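Local atomic coordinates of 4-hydroxybutyrate CoA-transferase (Porphyromonas gingivalis, PDB entry 3EH7), a protein that probably transfers coenzyme A between acyl-CoA thioesters and carboxylates such as acetate or 4-hydroxybutyrate. Residues C316-I319 and V325-E328; V389-T394 and I398-G403; V125-P130 and G134-G139; V140-S145 and G168-H173; F230-K235 and V248-R253. All coordinates share one frame; numbering follows the deposited sequence.

Contact 1. Residues C316-I319 and V325-E328; sequences CIEI and VVSE
Val326 O takes two backbone donors from across the contact. Ile317 N lies 2.9 Å from Val326 O, and Glu318 N lies 3.3 Å from Val326 O. Both lie in its carbonyl plane. The bond from Ile317 is the more bent of the two, 145° at the hydrogen against 167° for Glu318. In return Val326 N gives a nearly straight bond of 2.9 Å to Glu318 O. Two consecutive residues thus face one, which makes a classic beta bulge. It sits where the chain enters the hairpin of strands 318-320 and 325-326. This hairpin forms the middle of a small mixed sheet, with strand 372-373 beyond Ile319 and strand 382-384 beyond Val325. Glu318 and Val326 are a hydrogen-bonded antiparallel pair. Their side chains run side by side, with Glu318 CG 3.9 Å from Val326 CB. The carboxylate lies farther along, where Glu318 OE2 accepts from Ala377 N. Ile319 and Val325 form the next, non-hydrogen-bonded pair on the other face. Ile319 CG1 is anti to the backbone N (chi1 176°), and its CD1 meets Val325 CG2 at 3.9 Å. The other methyl, Val325 CG1, packs on Cys316 CB at 3.6 Å. The polar ends of the next two residues also find partners outside the hairpin. Ser327 OG is hydrogen-bonded to Gln341 OE1, and Glu328 OE2 accepts from Ala381 N.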
# COMPACT_ATOMS: atom_id res chain seq x y z
N CYS A 316 12.20 -2.34 -11.86
CA CYS A 316 10.93 -2.01 -12.48
C CYS A 316 11.19 -1.59 -13.95
O CYS A 316 12.35 -1.54 -14.37
CB CYS A 316 10.25 -0.92 -11.66
SG CYS A 316 11.24 0.56 -11.61
N ILE A 317 10.15 -1.31 -14.71
CA ILE A 317 10.28 -0.93 -16.13
C ILE A 317 10.55 0.56 -16.23
O ILE A 317 11.41 0.99 -17.00
CB ILE A 317 8.97 -1.24 -16.93
CG1 ILE A 317 8.65 -2.73 -16.87
CG2 ILE A 317 9.03 -0.74 -18.40
CD1 ILE A 317 9.81 -3.66 -17.26
N GLU A 318 9.79 1.36 -15.49
CA GLU A 318 10.01 2.81 -15.52
C GLU A 318 9.55 3.46 -14.23
O GLU A 318 8.74 2.89 -13.47
CB GLU A 318 9.34 3.47 -16.74
CG GLU A 318 7.83 3.38 -16.73
CD GLU A 318 7.14 3.95 -17.98
OE1 GLU A 318 7.78 4.58 -18.85
OE2 GLU A 318 5.90 3.77 -18.05
N ILE A 319 10.11 4.64 -13.97
CA ILE A 319 9.72 5.49 -12.86
C ILE A 319 9.61 6.92 -13.36
O ILE A 319 10.46 7.40 -14.15
CB ILE A 319 10.68 5.36 -11.66
CG1 ILE A 319 10.29 6.35 -10.56
CG2 ILE A 319 12.10 5.67 -12.04
CD1 ILE A 319 10.85 6.03 -9.23
N VAL A 325 6.10 4.11 -9.76
CA VAL A 325 6.86 2.97 -10.23
C VAL A 325 5.94 2.06 -11.01
O VAL A 325 4.86 1.68 -10.52
CB VAL A 325 7.43 2.18 -9.04
CG1 VAL A 325 7.99 0.77 -9.47
CG2 VAL A 325 8.50 3.03 -8.32
N VAL A 326 6.34 1.75 -12.23
CA VAL A 326 5.64 0.80 -13.07
C VAL A 326 6.53 -0.43 -13.23
O VAL A 326 7.66 -0.34 -13.71
CB VAL A 326 5.35 1.40 -14.44
CG1 VAL A 326 4.74 0.38 -15.37
CG2 VAL A 326 4.46 2.64 -14.28
N SER A 327 6.01 -1.56 -12.81
CA SER A 327 6.68 -2.83 -12.93
C SER A 327 5.69 -3.87 -13.48
O SER A 327 4.76 -4.26 -12.80
CB SER A 327 7.17 -3.24 -11.57
OG SER A 327 7.87 -4.45 -11.71
N GLU A 328 5.88 -4.28 -14.73
CA GLU A 328 5.01 -5.26 -15.38
C GLU A 328 5.93 -6.36 -15.98
O GLU A 328 7.16 -6.24 -15.96
CB GLU A 328 4.11 -4.57 -16.44
CG GLU A 328 3.05 -3.49 -15.88
CD GLU A 328 2.55 -2.43 -16.96
OE1 GLU A 328 3.31 -2.16 -17.94
OE2 GLU A 328 1.43 -1.87 -16.84

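Contact 2. Residues V389-T394 and I398-G403; sequences VDYVVT and IAQLKG
Asp390 O receives Leu401 N at 2.8 Å in an almost straight bond, with the donor tilted 24° from the carbonyl plane. The aspartate side chain adds a second link. Asp390 OD1 uses its syn lone pair to accept from Gln400 NE2 at 3.1 Å, and OD2 accepts from Ser356 N on the neighbouring strand. Both carboxylate oxygens are thus held. Gln400 is extended, with CG anti to the backbone N (chi1 -173°), and lies across one face of the Tyr391 ring. Gln400 CG stands 4.2 Å from the centroid of the Tyr391 ring in a CH-pi contact, and the amide is stacked with its plane 18° from that of the ring. Water 1 binds Tyr391 OH at 2.6 Å and accepts a weak bond from Gln400 NE2. Strands 391-394 and 397-400 form an antiparallel hairpin at one edge of the large mixed sheet, with 397-400 outermost within this chain. Val392 and Ala399 are its hydrogen-bonded pair, joined by two bonds. Ile398 CG2 reaches the ring edge, 3.8 Å from Tyr391 CD2. Leu401 CD1 packs against Val389 CG1 at 3.6 Å and touches Val392 CG2. Lys402 NZ forms a salt bridge with Glu108 of the second subunit.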
# COMPACT_ATOMS: atom_id res chain seq x y z
N VAL A 389 7.56 5.08 -2.48
CA VAL A 389 8.89 4.79 -3.03
C VAL A 389 9.94 5.36 -2.07
O VAL A 389 9.68 6.40 -1.46
CB VAL A 389 8.99 5.36 -4.46
CG1 VAL A 389 8.75 6.89 -4.43
CG2 VAL A 389 10.35 4.99 -5.10
N ASP A 390 11.09 4.69 -1.90
CA ASP A 390 12.09 5.09 -0.93
C ASP A 390 13.37 5.47 -1.71
O ASP A 390 13.45 6.59 -2.21
CB ASP A 390 12.26 3.90 0.04
CG ASP A 390 13.17 4.18 1.19
OD1 ASP A 390 13.60 5.34 1.34
OD2 ASP A 390 13.41 3.20 1.98
N TYR A 391 14.31 4.53 -1.90
CA TYR A 391 15.50 4.72 -2.73
C TYR A 391 15.30 4.28 -4.16
O TYR A 391 14.63 3.26 -4.45
CB TYR A 391 16.68 3.91 -2.18
CG TYR A 391 17.21 4.34 -0.85
CD1 TYR A 391 16.71 3.78 0.32
CD2 TYR A 391 18.24 5.27 -0.75
CE1 TYR A 391 17.20 4.15 1.58
CE2 TYR A 391 18.76 5.66 0.50
CZ TYR A 391 18.23 5.08 1.65
OH TYR A 391 18.68 5.41 2.87
N VAL A 392 15.92 5.02 -5.06
CA VAL A 392 16.01 4.62 -6.45
C VAL A 392 17.48 4.62 -6.81
O VAL A 392 18.20 5.56 -6.48
CB VAL A 392 15.23 5.59 -7.37
CG1 VAL A 392 15.46 5.23 -8.85
CG2 VAL A 392 13.72 5.57 -7.01
N VAL A 393 17.93 3.56 -7.48
CA VAL A 393 19.35 3.39 -7.79
C VAL A 393 19.58 3.05 -9.25
O VAL A 393 18.95 2.11 -9.78
CB VAL A 393 20.00 2.28 -6.92
CG1 VAL A 393 21.45 2.11 -7.29
CG2 VAL A 393 19.85 2.57 -5.41
N THR A 394 20.44 3.82 -9.90
CA THR A 394 20.93 3.51 -11.24
C THR A 394 22.45 3.42 -11.25
O THR A 394 23.08 3.62 -10.22
CB THR A 394 20.49 4.54 -12.28
OG1 THR A 394 21.24 5.74 -12.11
CG2 THR A 394 18.98 4.82 -12.19
N ILE A 398 22.45 7.26 -6.52
CA ILE A 398 21.42 6.88 -5.57
C ILE A 398 20.54 8.12 -5.35
O ILE A 398 21.09 9.23 -5.20
CB ILE A 398 22.07 6.49 -4.19
CG1 ILE A 398 22.92 5.21 -4.32
CG2 ILE A 398 21.03 6.30 -3.13
CD1 ILE A 398 24.03 5.07 -3.25
N ALA A 399 19.21 7.93 -5.33
CA ALA A 399 18.29 8.99 -4.90
C ALA A 399 17.39 8.48 -3.79
O ALA A 399 16.90 7.36 -3.90
CB ALA A 399 17.43 9.45 -6.08
N GLN A 400 17.20 9.25 -2.72
CA GLN A 400 16.15 8.91 -1.74
C GLN A 400 15.00 9.91 -1.87
O GLN A 400 15.20 11.11 -1.74
CB GLN A 400 16.68 8.84 -0.29
CG GLN A 400 15.59 8.30 0.74
CD GLN A 400 16.16 8.06 2.17
OE1 GLN A 400 17.13 8.72 2.57
NE2 GLN A 400 15.55 7.12 2.93
N LEU A 401 13.81 9.40 -2.18
CA LEU A 401 12.67 10.26 -2.53
C LEU A 401 11.77 10.59 -1.36
O LEU A 401 11.02 11.56 -1.42
CB LEU A 401 11.84 9.60 -3.63
CG LEU A 401 12.57 9.20 -4.91
CD1 LEU A 401 11.54 8.67 -5.92
CD2 LEU A 401 13.35 10.39 -5.53
N LYS A 402 11.82 9.78 -0.32
CA LYS A 402 10.94 9.97 0.84
C LYS A 402 11.24 11.28 1.52
O LYS A 402 12.38 11.53 1.87
CB LYS A 402 11.10 8.84 1.86
CG LYS A 402 10.40 7.57 1.45
CD LYS A 402 9.98 6.72 2.69
CE LYS A 402 8.66 6.02 2.44
NZ LYS A 402 8.39 4.91 3.39
N GLY A 403 10.23 12.13 1.68
CA GLY A 403 10.40 13.44 2.32
C GLY A 403 10.73 14.54 1.32
O GLY A 403 10.75 15.73 1.71
O HOH W 1 17.04 4.96 4.85

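Contact 3. Residues V125-P130 and G134-G139; sequences VQLSMP and GYCSFG
The Phe138 ring carries Leu127 CD2 over one face. Leu127 CD2 stands 3.8 Å from the centroid of the Phe138 ring, 22° off the normal, in a CH-pi contact. The methyl is displaced toward the rim, and the ring atom nearest to Leu127 CD2 is Phe138 CD2 at 3.6 Å. Val125 CG2 comes obliquely to CE2 of the same ring. Leu127 and Phe138 run side by side. Leu127 CB and CD1 also touch Cys136 CB, so this leucine packs on two residues of the other segment. Ala149 and Lys146 of helix 145-151 also touch the phenylalanine. The polar links lie at Ser128. Ser128 N donates to Ser137 O at 2.9 Å. Ser128 OG accepts from Ser137 N at 3.0 Å, with OG held between the backbone N and the carbonyl carbon (chi1 73°). That hydroxyl also donates to Met129 O, from above the carbonyl plane. Here the chain leaves strand 122-127 of the parallel sheet in the N-terminal family region and turns into strand 135-137, which pairs with strand 171-173. The axes of 125-127 and 135-137 stand at 106°, and the two strands belong to different sheets. Further on, Ser137 OG accepts from Gly139 N at 2.9 Å, an ST turn that bends the chain after the strand. The same OG also accepts from Val166 N. Where the segments come together at Pro130, Pro130 CB rests 4.0 Å from Cys136 SG, and Pro130 CA makes a CH...O contact of 3.2 Å with Tyr135 O.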
# COMPACT_ATOMS: atom_id res chain seq x y z
N VAL A 125 0.32 -29.80 -8.69
CA VAL A 125 1.51 -29.41 -7.97
C VAL A 125 2.62 -30.47 -8.08
O VAL A 125 2.37 -31.66 -7.94
CB VAL A 125 1.20 -29.03 -6.50
CG1 VAL A 125 0.37 -27.75 -6.49
CG2 VAL A 125 0.53 -30.18 -5.73
N GLN A 126 3.85 -30.00 -8.31
CA GLN A 126 5.01 -30.84 -8.24
C GLN A 126 5.50 -31.00 -6.78
O GLN A 126 5.58 -30.04 -6.03
CB GLN A 126 6.12 -30.34 -9.15
CG GLN A 126 7.22 -31.35 -9.26
CD GLN A 126 8.43 -30.88 -10.01
OE1 GLN A 126 9.44 -31.57 -10.02
NE2 GLN A 126 8.35 -29.72 -10.68
N LEU A 127 5.81 -32.24 -6.41
CA LEU A 127 6.17 -32.59 -5.04
C LEU A 127 7.39 -33.49 -4.96
O LEU A 127 7.73 -34.20 -5.92
CB LEU A 127 5.00 -33.29 -4.35
CG LEU A 127 3.61 -32.62 -4.32
CD1 LEU A 127 2.55 -33.68 -3.96
CD2 LEU A 127 3.55 -31.42 -3.36
N SER A 128 8.03 -33.48 -3.80
CA SER A 128 9.08 -34.42 -3.50
C SER A 128 8.46 -35.74 -3.14
O SER A 128 7.26 -35.83 -2.87
CB SER A 128 9.93 -33.95 -2.32
OG SER A 128 9.20 -34.09 -1.11
N MSE A 129 9.29 -36.78 -3.10
CA MSE A 129 8.88 -38.10 -2.67
C MSE A 129 8.34 -38.01 -1.24
O MSE A 129 8.84 -37.22 -0.48
CB MSE A 129 10.10 -39.03 -2.68
CG MSE A 129 10.54 -39.42 -4.05
SE MSE A 129 9.27 -40.64 -4.86
CE MSE A 129 9.67 -42.31 -3.92
N PRO A 130 7.32 -38.82 -0.89
CA PRO A 130 6.83 -38.82 0.48
C PRO A 130 7.86 -39.33 1.47
O PRO A 130 8.64 -40.25 1.17
CB PRO A 130 5.65 -39.79 0.43
CG PRO A 130 6.01 -40.73 -0.61
CD PRO A 130 6.64 -39.86 -1.68
N GLY A 134 4.23 -40.17 5.17
CA GLY A 134 3.33 -39.97 4.05
C GLY A 134 3.21 -38.52 3.63
O GLY A 134 2.31 -38.17 2.89
N TYR A 135 4.13 -37.69 4.10
CA TYR A 135 4.15 -36.29 3.71
C TYR A 135 5.12 -36.00 2.56
O TYR A 135 6.27 -36.42 2.59
CB TYR A 135 4.49 -35.41 4.92
CG TYR A 135 3.35 -35.23 5.89
CD1 TYR A 135 2.44 -34.23 5.72
CD2 TYR A 135 3.19 -36.09 6.98
CE1 TYR A 135 1.39 -34.07 6.57
CE2 TYR A 135 2.14 -35.94 7.85
CZ TYR A 135 1.26 -34.93 7.66
OH TYR A 135 0.21 -34.73 8.51
N CYS A 136 4.61 -35.32 1.54
CA CYS A 136 5.43 -34.79 0.44
C CYS A 136 5.67 -33.34 0.68
O CYS A 136 4.79 -32.63 1.17
CB CYS A 136 4.68 -34.87 -0.87
SG CYS A 136 4.27 -36.52 -1.36
N SER A 137 6.85 -32.88 0.29
CA SER A 137 7.17 -31.47 0.27
C SER A 137 6.80 -30.81 -1.08
O SER A 137 6.83 -31.43 -2.13
CB SER A 137 8.67 -31.29 0.55
OG SER A 137 9.11 -29.97 0.34
N PHE A 138 6.45 -29.53 -1.02
CA PHE A 138 6.24 -28.74 -2.24
C PHE A 138 7.58 -28.33 -2.87
O PHE A 138 7.61 -27.62 -3.87
CB PHE A 138 5.34 -27.53 -1.96
CG PHE A 138 3.90 -27.90 -1.69
CD1 PHE A 138 3.48 -28.20 -0.39
CD2 PHE A 138 2.97 -27.95 -2.73
CE1 PHE A 138 2.16 -28.57 -0.13
CE2 PHE A 138 1.62 -28.31 -2.47
CZ PHE A 138 1.22 -28.61 -1.15
N GLY A 139 8.69 -28.83 -2.32
CA GLY A 139 10.02 -28.50 -2.84
C GLY A 139 10.24 -26.99 -2.98
O GLY A 139 10.03 -26.22 -2.04

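Contact 4. Residues V140-S145 and G168-H173; sequences VSCDYS and GDNLIH
The loop that leads to the capped start of helix 145-151 meets the inverse gamma turn centred on Asp169, just before strand 171-173. Both lie in the N-terminal family region. The touch is small and has no hydrogen bond across it. Cys142 carries one side of it. Cys142 CB lies 3.2 Å from Asn170 OD1. The sulfur is anti to the backbone N (chi1 -173°), which puts Cys142 SG 3.4 Å from the same Asn170 OD1 and 3.6 Å from Asp169 O. The carbonyl end of the Asn170 amide thus faces the cysteine. The other end, ND2, donates to Val166 O and to Gly139 O. These two bonds probably hold the amide in this rotation, with OD1 against Cys142. Asp169 has a long, weak ion pair with Lys146 of the helix. On the loop side, backbone bonds join Cys142 and Asp143 to Thr272, between strands 269-271 and 273-274. Asp143 provides the cap. Asp143 OD1 accepts Ser145 N at 2.8 Å, met from above the carboxylate plane, and the hydroxyl Ser145 OG donates to the syn lone pair of that same oxygen, Asp143 OD1.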
# COMPACT_ATOMS: atom_id res chain seq x y z
N VAL A 140 10.62 -26.58 -4.19
CA VAL A 140 11.00 -25.22 -4.50
C VAL A 140 9.81 -24.25 -4.73
O VAL A 140 10.04 -23.09 -4.96
CB VAL A 140 11.93 -25.17 -5.79
CG1 VAL A 140 13.21 -25.96 -5.57
CG2 VAL A 140 11.20 -25.70 -7.02
N SER A 141 8.57 -24.74 -4.69
CA SER A 141 7.38 -23.91 -4.97
C SER A 141 6.30 -24.04 -3.90
O SER A 141 5.43 -24.90 -3.97
CB SER A 141 6.83 -24.23 -6.36
OG SER A 141 7.82 -23.93 -7.34
N CYS A 142 6.39 -23.18 -2.89
CA CYS A 142 5.41 -23.13 -1.81
C CYS A 142 4.41 -22.04 -2.16
O CYS A 142 3.25 -22.34 -2.50
CB CYS A 142 6.11 -22.88 -0.47
SG CYS A 142 5.03 -22.99 0.99
N ASP A 143 4.84 -20.78 -2.07
CA ASP A 143 4.11 -19.65 -2.68
C ASP A 143 2.56 -19.71 -2.61
O ASP A 143 2.00 -19.69 -1.52
CB ASP A 143 4.68 -19.41 -4.10
CG ASP A 143 4.70 -20.65 -4.98
OD1 ASP A 143 3.62 -21.06 -5.48
OD2 ASP A 143 5.80 -21.20 -5.22
N TYR A 144 1.87 -19.73 -3.73
CA TYR A 144 0.44 -19.98 -3.74
C TYR A 144 0.15 -21.43 -4.12
O TYR A 144 -1.00 -21.86 -4.11
CB TYR A 144 -0.28 -19.06 -4.74
CG TYR A 144 0.08 -19.38 -6.18
CD1 TYR A 144 -0.64 -20.31 -6.92
CD2 TYR A 144 1.19 -18.80 -6.78
CE1 TYR A 144 -0.29 -20.61 -8.22
CE2 TYR A 144 1.55 -19.10 -8.07
CZ TYR A 144 0.81 -20.00 -8.79
OH TYR A 144 1.19 -20.29 -10.08
N SER A 145 1.18 -22.17 -4.53
CA SER A 145 1.03 -23.54 -5.00
C SER A 145 0.48 -24.42 -3.89
O SER A 145 -0.44 -25.22 -4.12
CB SER A 145 2.38 -24.10 -5.49
OG SER A 145 2.96 -23.29 -6.51
N GLY A 168 10.30 -26.16 6.22
CA GLY A 168 9.36 -25.07 6.51
C GLY A 168 7.93 -25.59 6.52
O GLY A 168 7.70 -26.79 6.61
N ASP A 169 6.96 -24.68 6.43
CA ASP A 169 5.53 -25.04 6.33
C ASP A 169 5.24 -25.36 4.87
O ASP A 169 4.66 -24.58 4.15
CB ASP A 169 4.64 -23.91 6.84
CG ASP A 169 3.17 -24.24 6.75
OD1 ASP A 169 2.80 -25.45 6.80
OD2 ASP A 169 2.37 -23.29 6.66
N ASN A 170 5.67 -26.55 4.46
CA ASN A 170 5.85 -26.85 3.06
C ASN A 170 5.56 -28.31 2.73
O ASN A 170 6.16 -28.87 1.81
CB ASN A 170 7.30 -26.54 2.70
CG ASN A 170 7.53 -26.42 1.23
OD1 ASN A 170 6.67 -25.94 0.47
ND2 ASN A 170 8.73 -26.83 0.81
N LEU A 171 4.63 -28.91 3.48
CA LEU A 171 4.28 -30.32 3.34
C LEU A 171 2.80 -30.49 3.06
O LEU A 171 1.99 -29.61 3.35
CB LEU A 171 4.61 -31.10 4.60
CG LEU A 171 6.07 -31.13 5.06
CD1 LEU A 171 6.14 -31.85 6.39
CD2 LEU A 171 7.01 -31.77 4.03
N ILE A 172 2.47 -31.64 2.50
CA ILE A 172 1.09 -32.04 2.32
C ILE A 172 1.07 -33.56 2.42
O ILE A 172 1.98 -34.25 1.91
CB ILE A 172 0.51 -31.54 0.96
CG1 ILE A 172 -0.99 -31.80 0.88
CG2 ILE A 172 1.28 -32.15 -0.25
CD1 ILE A 172 -1.64 -31.20 -0.35
N HIS A 173 0.06 -34.09 3.10
CA HIS A 173 -0.08 -35.51 3.19
C HIS A 173 -0.56 -36.06 1.86
O HIS A 173 -1.44 -35.49 1.21
CB HIS A 173 -1.05 -35.89 4.28
CG HIS A 173 -0.92 -37.31 4.71
ND1 HIS A 173 -1.63 -38.34 4.14
CD2 HIS A 173 -0.12 -37.88 5.65
CE1 HIS A 173 -1.29 -39.48 4.70
NE2 HIS A 173 -0.37 -39.22 5.63

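Contact 5. Residues F230-K235 and V248-R253; sequences FLKDKK and VVELVR
Lys232 and Glu250 meet in a salt bridge, with Lys232 NZ 3.4 Å from Glu250 OE2. The separation is rather wide, and no direct hydrogen bond is made. A water closes the gap. Water 2 accepts from Lys232 NZ at 2.6 Å and donates to Glu250 OE2 at 2.7 Å. One carboxylate oxygen therefore serves both the ammonium group and the water. Beside this polar bridge lies an apolar touch. Leu251 CD1 approaches Leu231 CB at 4.1 Å, and Leu251 CD2 lies 4.2 Å from Lys232 CA. The two methyls lie against Leu231 and the start of Lys232.

The side-chain shapes explain the bridge. Lys232 is extended as far as CE and then bends at its last torsion (chi4 -72°), which swings NZ toward the helix. Glu250 is extended, with CG anti to the backbone N (chi1 176°), and carries its carboxylate out to meet it. Both groups lie toward the outside of the molecule, whereas Leu231 and Leu251 are buried.

The loop side is shaped by a type I beta turn from Leu231 to Lys234, closed by a bond of 3.1 Å from Lys234 N to Leu231 O. Outside the two segments, Leu231 rests on Ala207 and Ile210. Leu251 also packs on Leu228, Val256 and Ile257. Helix 246-253 follows strand 243-244, and the contact packs the loop that ends helix 222-229 against this next helix. Helices here alternate with the parallel strands 215-217, 238-240 and 269-271, as in an alpha/beta fold.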
# COMPACT_ATOMS: atom_id res chain seq x y z
N PHE A 230 29.07 -7.52 -4.32
CA PHE A 230 29.71 -6.46 -3.52
C PHE A 230 29.42 -6.54 -2.04
O PHE A 230 29.77 -5.62 -1.32
CB PHE A 230 29.40 -5.08 -4.08
CG PHE A 230 30.06 -4.83 -5.39
CD1 PHE A 230 31.43 -4.66 -5.45
CD2 PHE A 230 29.33 -4.86 -6.57
CE1 PHE A 230 32.08 -4.47 -6.65
CE2 PHE A 230 29.95 -4.67 -7.78
CZ PHE A 230 31.34 -4.48 -7.82
N LEU A 231 28.83 -7.64 -1.59
CA LEU A 231 28.56 -7.86 -0.17
C LEU A 231 29.52 -8.84 0.54
O LEU A 231 29.24 -9.28 1.66
CB LEU A 231 27.11 -8.34 0.02
CG LEU A 231 26.00 -7.37 -0.45
CD1 LEU A 231 24.62 -8.00 -0.21
CD2 LEU A 231 26.09 -6.00 0.22
N LYS A 232 30.66 -9.15 -0.08
CA LYS A 232 31.58 -10.15 0.49
C LYS A 232 32.26 -9.68 1.78
O LYS A 232 32.70 -10.48 2.58
CB LYS A 232 32.63 -10.61 -0.53
CG LYS A 232 32.05 -11.25 -1.80
CD LYS A 232 33.16 -11.54 -2.82
CE LYS A 232 32.62 -11.89 -4.20
NZ LYS A 232 32.00 -13.23 -4.26
N ASP A 233 32.32 -8.38 1.99
CA ASP A 233 32.88 -7.79 3.19
C ASP A 233 31.82 -7.53 4.29
O ASP A 233 32.12 -6.94 5.31
CB ASP A 233 33.52 -6.46 2.81
CG ASP A 233 32.49 -5.40 2.26
OD1 ASP A 233 31.41 -5.72 1.66
OD2 ASP A 233 32.79 -4.21 2.45
N LYS A 234 30.57 -7.94 4.07
CA LYS A 234 29.54 -7.68 5.06
C LYS A 234 29.51 -8.82 6.07
O LYS A 234 29.97 -9.93 5.79
CB LYS A 234 28.17 -7.48 4.38
CG LYS A 234 28.08 -6.20 3.51
CD LYS A 234 28.00 -4.96 4.43
CE LYS A 234 28.77 -3.78 3.91
NZ LYS A 234 28.07 -3.15 2.79
N LYS A 235 28.93 -8.52 7.23
CA LYS A 235 28.85 -9.47 8.35
C LYS A 235 27.42 -9.79 8.77
O LYS A 235 26.61 -8.88 8.92
CB LYS A 235 29.56 -8.86 9.55
CG LYS A 235 31.00 -8.43 9.30
CD LYS A 235 31.92 -9.58 8.85
CE LYS A 235 33.31 -9.03 8.57
NZ LYS A 235 34.14 -10.00 7.83
N VAL A 248 22.78 -15.93 -3.50
CA VAL A 248 22.57 -15.95 -2.05
C VAL A 248 23.30 -17.13 -1.45
O VAL A 248 24.02 -16.96 -0.46
CB VAL A 248 21.04 -15.94 -1.65
CG1 VAL A 248 20.82 -16.53 -0.26
CG2 VAL A 248 20.49 -14.51 -1.67
N VAL A 249 23.14 -18.31 -2.04
CA VAL A 249 23.78 -19.53 -1.51
C VAL A 249 25.30 -19.38 -1.46
O VAL A 249 25.95 -19.90 -0.55
CB VAL A 249 23.42 -20.77 -2.34
CG1 VAL A 249 24.28 -21.97 -1.91
CG2 VAL A 249 21.93 -21.09 -2.25
N GLU A 250 25.86 -18.67 -2.44
CA GLU A 250 27.32 -18.43 -2.48
C GLU A 250 27.74 -17.62 -1.26
O GLU A 250 28.76 -17.90 -0.65
CB GLU A 250 27.74 -17.71 -3.77
CG GLU A 250 29.23 -17.37 -3.81
CD GLU A 250 29.63 -16.50 -5.01
OE1 GLU A 250 28.74 -15.99 -5.75
OE2 GLU A 250 30.84 -16.31 -5.19
N LEU A 251 26.93 -16.63 -0.88
CA LEU A 251 27.25 -15.86 0.32
C LEU A 251 26.97 -16.62 1.61
O LEU A 251 27.55 -16.30 2.64
CB LEU A 251 26.54 -14.51 0.32
CG LEU A 251 27.15 -13.40 -0.53
CD1 LEU A 251 26.19 -12.24 -0.61
CD2 LEU A 251 28.46 -12.93 0.03
N VAL A 252 26.10 -17.63 1.57
CA VAL A 252 25.96 -18.48 2.75
C VAL A 252 27.22 -19.31 2.89
O VAL A 252 27.83 -19.34 3.95
CB VAL A 252 24.75 -19.42 2.67
CG1 VAL A 252 24.83 -20.45 3.82
CG2 VAL A 252 23.43 -18.62 2.69
N ARG A 253 27.63 -19.95 1.80
CA ARG A 253 28.78 -20.84 1.84
C ARG A 253 30.03 -20.08 2.26
O ARG A 253 30.89 -20.63 2.92
CB ARG A 253 28.98 -21.53 0.50
CG ARG A 253 27.94 -22.60 0.24
CD ARG A 253 28.06 -23.15 -1.15
NE ARG A 253 27.28 -24.38 -1.32
CZ ARG A 253 26.76 -24.80 -2.48
NH1 ARG A 253 26.08 -25.94 -2.54
NH2 ARG A 253 26.92 -24.10 -3.60
O HOH W 2 32.52 -14.56 -6.47

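In the fold
Along the chain the order is contact 3, contact 4, contact 5, contact 1, contact 2, each closing before the next opens. Contacts 3 and 4 have centres 8 Å apart and share the two-stranded sheet of 135-137 and 171-173. Probable backbone hydrogen bonds, such as Ile172 N to Cys136 O, join them. Contacts 1 and 2 belong to the C-terminal family region, with centres 14 Å apart, and pack through Ile319 on Val392. The two groups lie on opposite sides of the chain's centre, 30 to 42 Å apart between centres. Contact 5 stands apart, 24 to 30 Å from the others between centres. The two beta hairpins lie in the C-terminal family region, the two-stranded sheet in the N-terminal one.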